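Local coordinates for phosphatidylinositol-specific phospholipase C1 (Streptomyces antibioticus, PDB 3H4X), which belongs to the phosphoinositide-specific phospholipase C family and is built as a single-chain alpha/beta barrel of the TIM type, at residues R112-H115 / H121-I124; Q151-A156 / F189-I194; T265-S270 / R310-A315; I271-Y276 / Y281-T286. One frame throughout, in Å; residues are numbered along the deposited sequence.

Interaction 1: residues R112-H115 / H121-I124. With EOH (ethanol), chain F.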
loop_
_atom_site.group_PDB
_atom_site.type_symbol
_atom_site.label_atom_id
_atom_site.label_comp_id
_atom_site.label_asym_id
_atom_site.label_seq_id
_atom_site.Cartn_x
_atom_site.Cartn_y
_atom_site.Cartn_z
ATOM N N ARG A 112 -12.009 -10.247 -1.536
ATOM C CA ARG A 112 -12.798 -10.688 -2.683
ATOM C C ARG A 112 -14.287 -10.743 -2.345
ATOM O O ARG A 112 -15.127 -10.276 -3.118
ATOM C CB ARG A 112 -12.314 -12.057 -3.170
ATOM C CG ARG A 112 -13.128 -12.647 -4.314
ATOM C CD ARG A 112 -13.157 -11.715 -5.508
ATOM N NE ARG A 112 -13.900 -12.276 -6.637
ATOM C CZ ARG A 112 -13.367 -13.047 -7.580
ATOM N NH1 ARG A 112 -12.080 -13.365 -7.533
ATOM N NH2 ARG A 112 -14.121 -13.507 -8.573
ATOM N N ALA A 113 -14.608 -11.307 -1.183
ATOM C CA ALA A 113 -15.995 -11.415 -0.746
ATOM C C ALA A 113 -16.623 -10.030 -0.626
ATOM O O ALA A 113 -17.732 -9.785 -1.105
ATOM C CB ALA A 113 -16.066 -12.147 0.579
ATOM N N TRP A 114 -15.893 -9.121 0.007
ATOM C CA TRP A 114 -16.366 -7.762 0.205
ATOM C C TRP A 114 -16.511 -7.044 -1.137
ATOM O O TRP A 114 -17.499 -6.349 -1.384
ATOM C CB TRP A 114 -15.401 -7.018 1.131
ATOM C CG TRP A 114 -15.768 -5.604 1.377
ATOM C CD1 TRP A 114 -16.575 -5.123 2.367
ATOM C CD2 TRP A 114 -15.337 -4.469 0.623
ATOM N NE1 TRP A 114 -16.678 -3.758 2.270
ATOM C CE2 TRP A 114 -15.925 -3.331 1.208
ATOM C CE3 TRP A 114 -14.508 -4.303 -0.490
ATOM C CZ2 TRP A 114 -15.712 -2.046 0.714
ATOM C CZ3 TRP A 114 -14.298 -3.028 -0.977
ATOM C CH2 TRP A 114 -14.895 -1.918 -0.375
ATOM N N HIS A 115 -15.522 -7.223 -2.005
ATOM C CA HIS A 115 -15.537 -6.639 -3.342
ATOM C C HIS A 115 -16.787 -7.041 -4.120
ATOM O O HIS A 115 -17.466 -6.193 -4.706
ATOM C CB HIS A 115 -14.273 -7.058 -4.098
ATOM C CG HIS A 115 -14.339 -6.838 -5.577
ATOM N ND1 HIS A 115 -14.043 -5.627 -6.165
ATOM C CD2 HIS A 115 -14.647 -7.683 -6.588
ATOM C CE1 HIS A 115 -14.180 -5.733 -7.476
ATOM N NE2 HIS A 115 -14.545 -6.971 -7.757
ATOM N N HIS A 121 -17.080 -0.019 -5.668
ATOM C CA HIS A 121 -16.515 0.542 -4.444
ATOM C C HIS A 121 -15.353 1.489 -4.735
ATOM O O HIS A 121 -14.746 1.441 -5.803
ATOM C CB HIS A 121 -16.077 -0.560 -3.467
ATOM C CG HIS A 121 -15.028 -1.491 -4.005
ATOM N ND1 HIS A 121 -13.693 -1.151 -4.086
ATOM C CD2 HIS A 121 -15.117 -2.766 -4.452
ATOM C CE1 HIS A 121 -13.011 -2.173 -4.574
ATOM N NE2 HIS A 121 -13.850 -3.167 -4.802
ATOM N N ARG A 122 -15.053 2.359 -3.782
ATOM C CA ARG A 122 -13.896 3.235 -3.895
ATOM C C ARG A 122 -12.634 2.410 -4.134
ATOM O O ARG A 122 -12.511 1.293 -3.631
ATOM C CB ARG A 122 -13.729 4.034 -2.608
ATOM C CG ARG A 122 -13.226 3.185 -1.444
ATOM C CD ARG A 122 -13.443 3.865 -0.107
ATOM N NE ARG A 122 -12.759 3.158 0.969
ATOM C CZ ARG A 122 -13.236 2.092 1.605
ATOM N NH1 ARG A 122 -14.419 1.581 1.286
ATOM N NH2 ARG A 122 -12.523 1.531 2.571
ATOM N N PRO A 123 -11.675 2.954 -4.891
ATOM C CA PRO A 123 -10.414 2.227 -5.023
ATOM C C PRO A 123 -9.714 2.156 -3.669
ATOM O O PRO A 123 -9.711 3.135 -2.918
ATOM C CB PRO A 123 -9.612 3.084 -6.005
ATOM C CG PRO A 123 -10.198 4.455 -5.875
ATOM C CD PRO A 123 -11.658 4.250 -5.591
ATOM N N ILE A 124 -9.125 1.007 -3.362
ATOM C CA ILE A 124 -8.464 0.811 -2.081
ATOM C C ILE A 124 -7.041 0.338 -2.314
ATOM O O ILE A 124 -6.803 -0.604 -3.070
ATOM C CB ILE A 124 -9.228 -0.193 -1.192
ATOM C CG1 ILE A 124 -10.592 0.390 -0.804
ATOM C CG2 ILE A 124 -8.410 -0.549 0.043
ATOM C CD1 ILE A 124 -11.515 -0.593 -0.121
HETATM C C1 EOH F . -10.126 -14.983 -9.348
HETATM C C2 EOH F . -8.946 -15.430 -10.204
HETATM O O EOH F . -11.105 -14.303 -10.104
#
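The six-membered ring of Trp114 leans over one face of the His121 imidazole, CZ3 sitting over its centre, 3.4 Å above the ring plane. The two planes are inclined at 50°, an oblique pairing. His115 approaches the same imidazole at its rim: its ND1 lies 2.8 Å from His121 NE2, in a nearly straight hydrogen bond (161°), and the two rings stand nearly perpendicular. His121 swings its ring between its own backbone N and carbonyl carbon (chi1 60°), which lets ND1 give its hydrogen to Arg122 O at 2.8 Å. Beyond the far end of the indole, Ile124 comes from the opposite direction, its CD1 3.6 Å from Trp114 CH2. The same methyl lies over the flat face of the Arg122 guanidinium, whose NH1 is 3.9 Å from Trp114 CZ2. Asp53 accepts from Trp114 NE1, while Leu52 O and Ala56 O take up Arg122 NH2, so both groups are anchored at the end of helix 48-52 and in the residues just after it. Histidine suits position 121 because an aromatic face packs on the indole while two rim nitrogens hydrogen-bond, which should hold the ring against rotation and satisfies its polarity within a buried aromatic cluster.

Interaction 2: residues Q151-A156 / F189-I194. With EOH (ethanol), chain K.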
loop_
_atom_site.group_PDB
_atom_site.type_symbol
_atom_site.label_atom_id
_atom_site.label_comp_id
_atom_site.label_asym_id
_atom_site.label_seq_id
_atom_site.Cartn_x
_atom_site.Cartn_y
_atom_site.Cartn_z
ATOM N N GLN A 151 -4.998 -15.249 -8.250
ATOM C CA GLN A 151 -5.958 -16.307 -7.951
ATOM C C GLN A 151 -7.139 -15.783 -7.140
ATOM O O GLN A 151 -8.291 -16.117 -7.414
ATOM C CB GLN A 151 -5.265 -17.449 -7.204
ATOM C CG GLN A 151 -6.140 -18.672 -6.965
ATOM C CD GLN A 151 -6.818 -18.668 -5.612
ATOM O OE1 GLN A 151 -6.214 -18.311 -4.600
ATOM N NE2 GLN A 151 -8.080 -19.092 -5.582
ATOM N N LYS A 152 -6.854 -14.958 -6.140
ATOM C CA LYS A 152 -7.895 -14.493 -5.229
ATOM C C LYS A 152 -8.730 -13.341 -5.779
ATOM O O LYS A 152 -9.938 -13.282 -5.549
ATOM C CB LYS A 152 -7.284 -14.080 -3.891
ATOM C CG LYS A 152 -6.714 -15.237 -3.091
ATOM C CD LYS A 152 -7.805 -16.100 -2.486
ATOM C CE LYS A 152 -7.211 -17.137 -1.546
ATOM N NZ LYS A 152 -8.266 -17.930 -0.864
ATOM N N LEU A 153 -8.082 -12.419 -6.484
ATOM C CA LEU A 153 -8.721 -11.153 -6.853
ATOM C C LEU A 153 -8.875 -10.929 -8.354
ATOM O O LEU A 153 -9.712 -10.136 -8.783
ATOM C CB LEU A 153 -7.952 -9.976 -6.252
ATOM C CG LEU A 153 -8.020 -9.862 -4.733
ATOM C CD1 LEU A 153 -7.159 -8.707 -4.252
ATOM C CD2 LEU A 153 -9.465 -9.681 -4.288
ATOM N N GLY A 154 -8.051 -11.601 -9.149
ATOM C CA GLY A 154 -8.147 -11.507 -10.600
ATOM C C GLY A 154 -8.293 -10.089 -11.116
ATOM O O GLY A 154 -7.436 -9.235 -10.873
ATOM N N ASP A 155 -9.391 -9.845 -11.830
ATOM C CA ASP A 155 -9.606 -8.597 -12.557
ATOM C C ASP A 155 -9.828 -7.379 -11.665
ATOM O O ASP A 155 -9.900 -6.255 -12.159
ATOM C CB ASP A 155 -10.778 -8.749 -13.541
ATOM C CG ASP A 155 -12.126 -8.892 -12.843
ATOM O OD1 ASP A 155 -12.172 -8.933 -11.595
ATOM O OD2 ASP A 155 -13.154 -8.964 -13.554
ATOM N N ALA A 156 -9.942 -7.597 -10.361
ATOM C CA ALA A 156 -10.164 -6.496 -9.435
ATOM C C ALA A 156 -8.891 -5.699 -9.145
ATOM O O ALA A 156 -8.954 -4.635 -8.538
ATOM C CB ALA A 156 -10.770 -7.010 -8.142
ATOM N N PHE A 189 -8.642 -2.768 -6.491
ATOM C CA PHE A 189 -7.634 -2.785 -5.447
ATOM C C PHE A 189 -6.283 -2.530 -6.082
ATOM O O PHE A 189 -6.004 -2.989 -7.194
ATOM C CB PHE A 189 -7.574 -4.150 -4.764
ATOM C CG PHE A 189 -8.808 -4.503 -3.990
ATOM C CD1 PHE A 189 -9.148 -3.816 -2.835
ATOM C CD2 PHE A 189 -9.620 -5.542 -4.404
ATOM C CE1 PHE A 189 -10.290 -4.155 -2.121
ATOM C CE2 PHE A 189 -10.757 -5.883 -3.693
ATOM C CZ PHE A 189 -11.091 -5.189 -2.552
ATOM N N LEU A 190 -5.439 -1.813 -5.355
ATOM C CA LEU A 190 -4.048 -1.655 -5.727
ATOM C C LEU A 190 -3.208 -2.137 -4.557
ATOM O O LEU A 190 -3.680 -2.164 -3.417
ATOM C CB LEU A 190 -3.734 -0.194 -6.056
ATOM C CG LEU A 190 -4.507 0.394 -7.246
ATOM C CD1 LEU A 190 -5.866 0.943 -6.822
ATOM C CD2 LEU A 190 -3.703 1.478 -7.938
ATOM N N PHE A 191 -1.969 -2.520 -4.839
ATOM C CA PHE A 191 -1.059 -2.980 -3.803
ATOM C C PHE A 191 0.237 -2.189 -3.849
ATOM O O PHE A 191 0.774 -1.933 -4.928
ATOM C CB PHE A 191 -0.746 -4.469 -3.979
ATOM C CG PHE A 191 -1.900 -5.370 -3.666
ATOM C CD1 PHE A 191 -2.026 -5.940 -2.412
ATOM C CD2 PHE A 191 -2.862 -5.645 -4.620
ATOM C CE1 PHE A 191 -3.093 -6.759 -2.110
ATOM C CE2 PHE A 191 -3.931 -6.466 -4.323
ATOM C CZ PHE A 191 -4.043 -7.025 -3.065
ATOM N N GLU A 192 0.725 -1.813 -2.672
ATOM C CA GLU A 192 2.028 -1.174 -2.491
ATOM C C GLU A 192 2.880 -2.096 -1.626
ATOM O O GLU A 192 2.383 -2.656 -0.651
ATOM C CB GLU A 192 1.858 0.168 -1.767
ATOM C CG GLU A 192 3.172 0.811 -1.326
ATOM C CD GLU A 192 3.012 1.866 -0.235
ATOM O OE1 GLU A 192 1.874 2.144 0.211
ATOM O OE2 GLU A 192 4.054 2.418 0.186
ATOM N N LEU A 193 4.150 -2.267 -1.979
ATOM C CA LEU A 193 5.074 -3.047 -1.159
ATOM C C LEU A 193 6.169 -2.161 -0.579
ATOM O O LEU A 193 6.775 -1.371 -1.307
ATOM C CB LEU A 193 5.748 -4.125 -2.011
ATOM C CG LEU A 193 4.921 -5.366 -2.338
ATOM C CD1 LEU A 193 5.492 -6.111 -3.535
ATOM C CD2 LEU A 193 4.850 -6.287 -1.126
ATOM N N ILE A 194 6.434 -2.294 0.719
ATOM C CA ILE A 194 7.642 -1.716 1.312
ATOM C C ILE A 194 8.433 -2.785 2.048
ATOM O O ILE A 194 7.873 -3.796 2.487
ATOM C CB ILE A 194 7.358 -0.539 2.284
ATOM C CG1 ILE A 194 6.495 -0.981 3.471
ATOM C CG2 ILE A 194 6.747 0.642 1.548
ATOM C CD1 ILE A 194 6.575 -0.030 4.658
HETATM C C1 EOH K . -8.174 -18.445 2.060
HETATM C C2 EOH K . -9.682 -18.671 2.066
HETATM O O EOH K . -7.500 -19.384 1.253
#
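Ala156 and Phe189 bring the two backbones together at a single point, where Ala156 O accepts a hydrogen bond from Phe189 N (2.8 Å, 167°). Helix 142-153 has just ended: Gly154 turns the chain with a positive phi of 46°, a value glycine adopts easily, and a short 3-10 segment follows in which Ala156 N bonds back to Leu153 O. The strand then runs away from this corner, so Phe189 and Phe191 make its side of the contact.

Leu153 touches both phenylalanines. Its CG lies anti to the carbonyl carbon (chi1 -68°), which aims both methyls at the strand: CD1 meets the rim of the Phe191 ring, near the plane, 3.7 Å from CZ, and also reaches Phe189 CD2 at 4.0 Å. CD2 of Leu153 adds a contact to Phe189 CE2 at 4.1 Å. Helix 142-153 lies on the connection from strand 124-130 to strand 189-195, parallel neighbours in the barrel, and is thus part of a beta-alpha-beta crossover packed on the outer surface of the sheet. Alternation along the strand puts Phe189 and Phe191 on that surface, whereas Leu190 points away from the segment 151-156. Large flat rings suit positions that must fill the layer between sheet and helices, and Phe189 is further covered by Met111 of helix 104-117. A methyl is enough at Ala156, where CB approaches Phe189 CD2 to 4.2 Å and the backbone has to come close. Lys152 bends at chi2 and meets helix 104-117, its NZ bonded to Ser109 OG and to ethanol O at 2.7 Å.

Interaction 3: residues T265-S270 / R310-A315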
loop_
_atom_site.group_PDB
_atom_site.type_symbol
_atom_site.label_atom_id
_atom_site.label_comp_id
_atom_site.label_asym_id
_atom_site.label_seq_id
_atom_site.Cartn_x
_atom_site.Cartn_y
_atom_site.Cartn_z
ATOM N N THR A 265 9.010 14.432 8.414
ATOM C CA THR A 265 10.233 14.566 7.635
ATOM C C THR A 265 9.966 15.259 6.297
ATOM O O THR A 265 10.698 16.175 5.906
ATOM C CB THR A 265 10.917 13.201 7.427
ATOM O OG1 THR A 265 11.186 12.607 8.703
ATOM C CG2 THR A 265 12.222 13.361 6.668
ATOM N N TYR A 266 8.908 14.844 5.605
ATOM C CA TYR A 266 8.557 15.481 4.342
ATOM C C TYR A 266 8.261 16.961 4.506
ATOM O O TYR A 266 8.389 17.733 3.556
ATOM C CB TYR A 266 7.352 14.801 3.692
ATOM C CG TYR A 266 7.687 13.514 2.979
ATOM C CD1 TYR A 266 8.654 13.482 1.980
ATOM C CD2 TYR A 266 7.034 12.333 3.297
ATOM C CE1 TYR A 266 8.968 12.305 1.327
ATOM C CE2 TYR A 266 7.333 11.158 2.643
ATOM C CZ TYR A 266 8.304 11.145 1.665
ATOM O OH TYR A 266 8.598 9.960 1.029
ATOM N N LEU A 267 7.843 17.351 5.705
ATOM C CA LEU A 267 7.468 18.737 5.948
ATOM C C LEU A 267 8.553 19.539 6.664
ATOM O O LEU A 267 8.317 20.678 7.063
ATOM C CB LEU A 267 6.158 18.800 6.735
ATOM C CG LEU A 267 4.887 18.802 5.887
ATOM C CD1 LEU A 267 4.802 17.578 4.976
ATOM C CD2 LEU A 267 3.664 18.905 6.775
ATOM N N ASN A 268 9.744 18.968 6.816
ATOM C CA ASN A 268 10.769 19.621 7.636
ATOM C C ASN A 268 11.671 20.609 6.898
ATOM O O ASN A 268 12.596 21.173 7.486
ATOM C CB ASN A 268 11.596 18.597 8.431
ATOM C CG ASN A 268 12.628 17.867 7.581
ATOM O OD1 ASN A 268 12.912 18.247 6.445
ATOM N ND2 ASN A 268 13.205 16.812 8.145
ATOM N N GLY A 269 11.385 20.828 5.619
ATOM C CA GLY A 269 12.106 21.813 4.819
ATOM C C GLY A 269 13.183 21.251 3.909
ATOM O O GLY A 269 13.676 21.952 3.026
ATOM N N SER A 270 13.547 19.990 4.114
ATOM C CA SER A 270 14.676 19.396 3.397
ATOM C C SER A 270 14.289 18.746 2.070
ATOM O O SER A 270 15.160 18.404 1.271
ATOM C CB SER A 270 15.374 18.360 4.274
ATOM O OG SER A 270 14.503 17.287 4.578
ATOM N N ARG A 310 -5.539 18.252 5.287
ATOM C CA ARG A 310 -5.446 19.387 4.378
ATOM C C ARG A 310 -4.013 19.908 4.264
ATOM O O ARG A 310 -3.559 20.266 3.179
ATOM C CB ARG A 310 -6.378 20.507 4.832
ATOM C CG ARG A 310 -7.846 20.152 4.745
ATOM C CD ARG A 310 -8.315 20.131 3.305
ATOM N NE ARG A 310 -9.769 20.045 3.211
ATOM C CZ ARG A 310 -10.464 20.309 2.109
ATOM N NH1 ARG A 310 -9.837 20.680 1.001
ATOM N NH2 ARG A 310 -11.785 20.204 2.116
ATOM N N GLN A 311 -3.309 19.955 5.389
ATOM C CA GLN A 311 -1.922 20.403 5.378
ATOM C C GLN A 311 -1.076 19.481 4.505
ATOM O O GLN A 311 -0.277 19.934 3.686
ATOM C CB GLN A 311 -1.342 20.449 6.793
ATOM C CG GLN A 311 0.114 20.908 6.819
ATOM C CD GLN A 311 0.760 20.791 8.180
ATOM O OE1 GLN A 311 0.224 20.159 9.087
ATOM N NE2 GLN A 311 1.921 21.415 8.335
ATOM N N LEU A 312 -1.254 18.176 4.676
ATOM C CA LEU A 312 -0.470 17.223 3.903
ATOM C C LEU A 312 -0.847 17.226 2.425
ATOM O O LEU A 312 0.014 17.047 1.566
ATOM C CB LEU A 312 -0.560 15.824 4.513
ATOM C CG LEU A 312 -0.008 15.781 5.943
ATOM C CD1 LEU A 312 0.038 14.361 6.484
ATOM C CD2 LEU A 312 1.364 16.440 6.021
ATOM N N ALA A 313 -2.125 17.449 2.130
ATOM C CA ALA A 313 -2.560 17.596 0.745
ATOM C C ALA A 313 -1.843 18.768 0.074
ATOM O O ALA A 313 -1.359 18.653 -1.048
ATOM C CB ALA A 313 -4.067 17.781 0.673
ATOM N N ALA A 314 -1.774 19.898 0.769
ATOM C CA ALA A 314 -1.104 21.078 0.227
ATOM C C ALA A 314 0.387 20.808 0.028
ATOM O O ALA A 314 1.021 21.381 -0.859
ATOM C CB ALA A 314 -1.325 22.279 1.130
ATOM N N ALA A 315 0.935 19.920 0.855
ATOM C CA ALA A 315 2.331 19.505 0.737
ATOM C C ALA A 315 2.512 18.312 -0.211
ATOM O O ALA A 315 3.559 17.666 -0.208
ATOM C CB ALA A 315 2.904 19.191 2.110
#
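Gln311 opens the contact by laying its amide against Leu267: its NE2 comes within 3.4 Å of Leu267 CD2, and CD of Gln311 is 3.7 Å from the same methyl. The glutamine reaches this far because its chain is fully extended, with CG anti to the backbone N (chi1 180°). A long side chain with an apolar stem and a polar end fits this partly exposed border, and OE1 has a weak bond to Arg308. Leu312, the next residue, is buried and crosses Leu267 at about a right angle; its CD2 presses on Leu267 CD2 at 3.5 Å, tighter than usual for two methyl groups. Both segments end helices on the outside of the barrel, helix 263-266 after strand 258-262 and helix 302-314 after the adjacent strand 282-286, and Leu267 bridges them just past its own helix. Met285 of strand 282-286 touches both leucines. The loop after Leu267 is shaped by an Asx turn, Asn268 OD1 accepting from Ser270 N at 3.0 Å; Ser270 OG also bonds to that oxygen, at 2.6 Å. One helical turn beyond Gln311, Ala315 is small enough to receive Leu267 CD1 against its CB, at 3.8 Å, and its carbonyl O accepts from Thr273 OG1.

Interaction 4: residues I271-Y276 / Y281-T286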
loop_
_atom_site.group_PDB
_atom_site.type_symbol
_atom_site.label_atom_id
_atom_site.label_comp_id
_atom_site.label_asym_id
_atom_site.label_seq_id
_atom_site.Cartn_x
_atom_site.Cartn_y
_atom_site.Cartn_z
ATOM N N ILE A 271 12.992 18.577 1.840
ATOM C CA ILE A 271 12.509 17.835 0.682
ATOM C C ILE A 271 11.492 18.640 -0.112
ATOM O O ILE A 271 10.539 19.174 0.448
ATOM C CB ILE A 271 11.872 16.498 1.113
ATOM C CG1 ILE A 271 12.906 15.641 1.845
ATOM C CG2 ILE A 271 11.295 15.764 -0.092
ATOM C CD1 ILE A 271 12.313 14.470 2.605
ATOM N N ASP A 272 11.702 18.719 -1.421
ATOM C CA ASP A 272 10.765 19.382 -2.312
ATOM C C ASP A 272 9.676 18.392 -2.716
ATOM O O ASP A 272 9.846 17.619 -3.656
ATOM C CB ASP A 272 11.492 19.893 -3.556
ATOM C CG ASP A 272 10.553 20.529 -4.560
ATOM O OD1 ASP A 272 9.357 20.691 -4.242
ATOM O OD2 ASP A 272 11.017 20.877 -5.669
ATOM N N THR A 273 8.555 18.404 -2.008
ATOM C CA THR A 273 7.521 17.408 -2.273
ATOM C C THR A 273 6.740 17.679 -3.559
ATOM O O THR A 273 6.049 16.794 -4.052
ATOM C CB THR A 273 6.554 17.251 -1.090
ATOM O OG1 THR A 273 6.019 18.531 -0.742
ATOM C CG2 THR A 273 7.271 16.657 0.118
ATOM N N SER A 274 6.856 18.883 -4.119
ATOM C CA SER A 274 6.169 19.182 -5.376
ATOM C C SER A 274 6.678 18.288 -6.508
ATOM O O SER A 274 5.958 18.013 -7.465
ATOM C CB SER A 274 6.308 20.659 -5.752
ATOM O OG SER A 274 7.605 20.952 -6.234
ATOM N N TRP A 275 7.921 17.840 -6.387
ATOM C CA TRP A 275 8.543 16.966 -7.375
ATOM C C TRP A 275 7.673 15.744 -7.656
ATOM O O TRP A 275 7.501 15.341 -8.805
ATOM C CB TRP A 275 9.914 16.541 -6.853
ATOM C CG TRP A 275 10.728 15.662 -7.751
ATOM C CD1 TRP A 275 11.502 16.059 -8.803
ATOM C CD2 TRP A 275 10.893 14.242 -7.642
ATOM N NE1 TRP A 275 12.123 14.971 -9.365
ATOM C CE2 TRP A 275 11.766 13.845 -8.672
ATOM C CE3 TRP A 275 10.380 13.269 -6.778
ATOM C CZ2 TRP A 275 12.137 12.517 -8.862
ATOM C CZ3 TRP A 275 10.751 11.954 -6.969
ATOM C CH2 TRP A 275 11.623 11.589 -8.002
ATOM N N TYR A 276 7.117 15.162 -6.595
ATOM C CA TYR A 276 6.286 13.962 -6.718
ATOM C C TYR A 276 4.991 14.253 -7.456
ATOM O O TYR A 276 4.532 13.462 -8.277
ATOM C CB TYR A 276 5.965 13.376 -5.336
ATOM C CG TYR A 276 7.200 13.000 -4.570
ATOM C CD1 TYR A 276 7.743 11.724 -4.669
ATOM C CD2 TYR A 276 7.849 13.929 -3.774
ATOM C CE1 TYR A 276 8.889 11.384 -3.987
ATOM C CE2 TYR A 276 8.995 13.596 -3.088
ATOM C CZ TYR A 276 9.510 12.323 -3.198
ATOM O OH TYR A 276 10.657 11.981 -2.525
ATOM N N TYR A 281 3.741 10.823 -9.274
ATOM C CA TYR A 281 4.096 9.719 -8.392
ATOM C C TYR A 281 3.184 9.716 -7.176
ATOM O O TYR A 281 2.736 10.769 -6.725
ATOM C CB TYR A 281 5.541 9.844 -7.915
ATOM C CG TYR A 281 6.587 9.884 -9.006
ATOM C CD1 TYR A 281 6.407 9.212 -10.209
ATOM C CD2 TYR A 281 7.779 10.565 -8.810
ATOM C CE1 TYR A 281 7.382 9.242 -11.200
ATOM C CE2 TYR A 281 8.755 10.601 -9.781
ATOM C CZ TYR A 281 8.557 9.940 -10.970
ATOM O OH TYR A 281 9.551 10.006 -11.920
ATOM N N LEU A 282 2.924 8.534 -6.629
ATOM C CA LEU A 282 2.157 8.442 -5.394
ATOM C C LEU A 282 3.073 8.660 -4.204
ATOM O O LEU A 282 4.144 8.062 -4.122
ATOM C CB LEU A 282 1.447 7.096 -5.279
ATOM C CG LEU A 282 0.486 6.766 -6.422
ATOM C CD1 LEU A 282 -0.221 5.446 -6.156
ATOM C CD2 LEU A 282 -0.528 7.881 -6.649
ATOM N N LEU A 283 2.646 9.521 -3.288
ATOM C CA LEU A 283 3.438 9.869 -2.116
ATOM C C LEU A 283 2.650 9.537 -0.853
ATOM O O LEU A 283 1.656 10.190 -0.536
ATOM C CB LEU A 283 3.801 11.356 -2.151
ATOM C CG LEU A 283 4.717 11.885 -1.045
ATOM C CD1 LEU A 283 6.017 11.100 -0.980
ATOM C CD2 LEU A 283 4.996 13.363 -1.242
ATOM N N ILE A 284 3.078 8.496 -0.146
ATOM C CA ILE A 284 2.439 8.094 1.105
ATOM C C ILE A 284 3.196 8.722 2.266
ATOM O O ILE A 284 4.402 8.499 2.416
ATOM C CB ILE A 284 2.432 6.552 1.293
ATOM C CG1 ILE A 284 1.515 5.854 0.284
ATOM C CG2 ILE A 284 1.968 6.191 2.697
ATOM C CD1 ILE A 284 1.975 5.918 -1.145
ATOM N N MET A 285 2.488 9.501 3.082
ATOM C CA MET A 285 3.079 10.140 4.251
ATOM C C MET A 285 2.564 9.477 5.521
ATOM O O MET A 285 1.372 9.539 5.835
ATOM C CB MET A 285 2.777 11.634 4.275
ATOM C CG MET A 285 3.327 12.397 3.088
ATOM S SD MET A 285 3.425 14.148 3.473
ATOM C CE MET A 285 4.073 14.812 1.938
ATOM N N THR A 286 3.477 8.838 6.243
ATOM C CA THR A 286 3.126 8.042 7.409
ATOM C C THR A 286 3.226 8.842 8.710
ATOM O O THR A 286 3.873 9.889 8.771
ATOM C CB THR A 286 4.001 6.772 7.497
ATOM O OG1 THR A 286 5.384 7.141 7.503
ATOM C CG2 THR A 286 3.744 5.853 6.304
#
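Leu283 sets a methyl squarely on the ring of Tyr276: CD1 stands 4.0 Å from the ring centroid and only 7° off the normal, a CH-pi contact. With CG anti to the backbone N (chi1 -176°), the leucine brings its second methyl in as well, CD2 lying 3.9 Å from Tyr276 CD2. The opposite face of the tyrosine is covered by Trp275 CE3, so the ring is sandwiched between an aliphatic side chain and the edge of an indole. Trp275 in turn offers a face to Tyr281, whose edge points at it in an edge-to-face pair, centroids 5.2 Å apart and planes at 63°, with Tyr281 CE2 3.5 Å from Trp275 CH2. Where the chain doubles back, Tyr281 N donates to Tyr276 O at 2.9 Å, a somewhat bent bond that closes the short link from helix 274-278 to strand 282-286. Further along, Thr273 CG2 meets the end of the extended Met285, at its CE.

A second shell fixes these groups. Asp272 OD1 receives Ser274 OG at 2.7 Å and, weakly, Ser274 N, a capping interaction at the beginning of the helix that carries both aromatic residues. Phe259 of strand 258-262 meets the rings of Tyr276 and Tyr281, and the hydroxyl of Tyr281 is bonded to Asp171, Arg244 and Arg279. Tyrosine therefore suits position 281: its ring edge, slightly positive, faces the electron-rich indole while its hydroxyl joins a charged cluster, and these two demands together should leave the side chain little freedom to turn.

The four contacts come in two pairs on one TIM barrel. Interactions 1 and 2 have centres 11 Å apart and both lie in the family region 44-207: strands 124-130 and 189-195 are neighbours, Ile124 O bonds to Leu190 N, and Arg112 NH1 bonds to Lys152 O between their helices. Interactions 3 and 4, centres 8 Å apart, lie across the chain's centre from interaction 2; segments 271-276 and 281-286 both fall between 265-270 and 310-315 in sequence. Between the pairs, interactions 2 and 4, centres 23 Å apart, touch where Glu192 OE1 packs on Ile284 CG1. Interaction 3 joins helix ends; the others tie helices to strands or their lead-in loops, around one sheet.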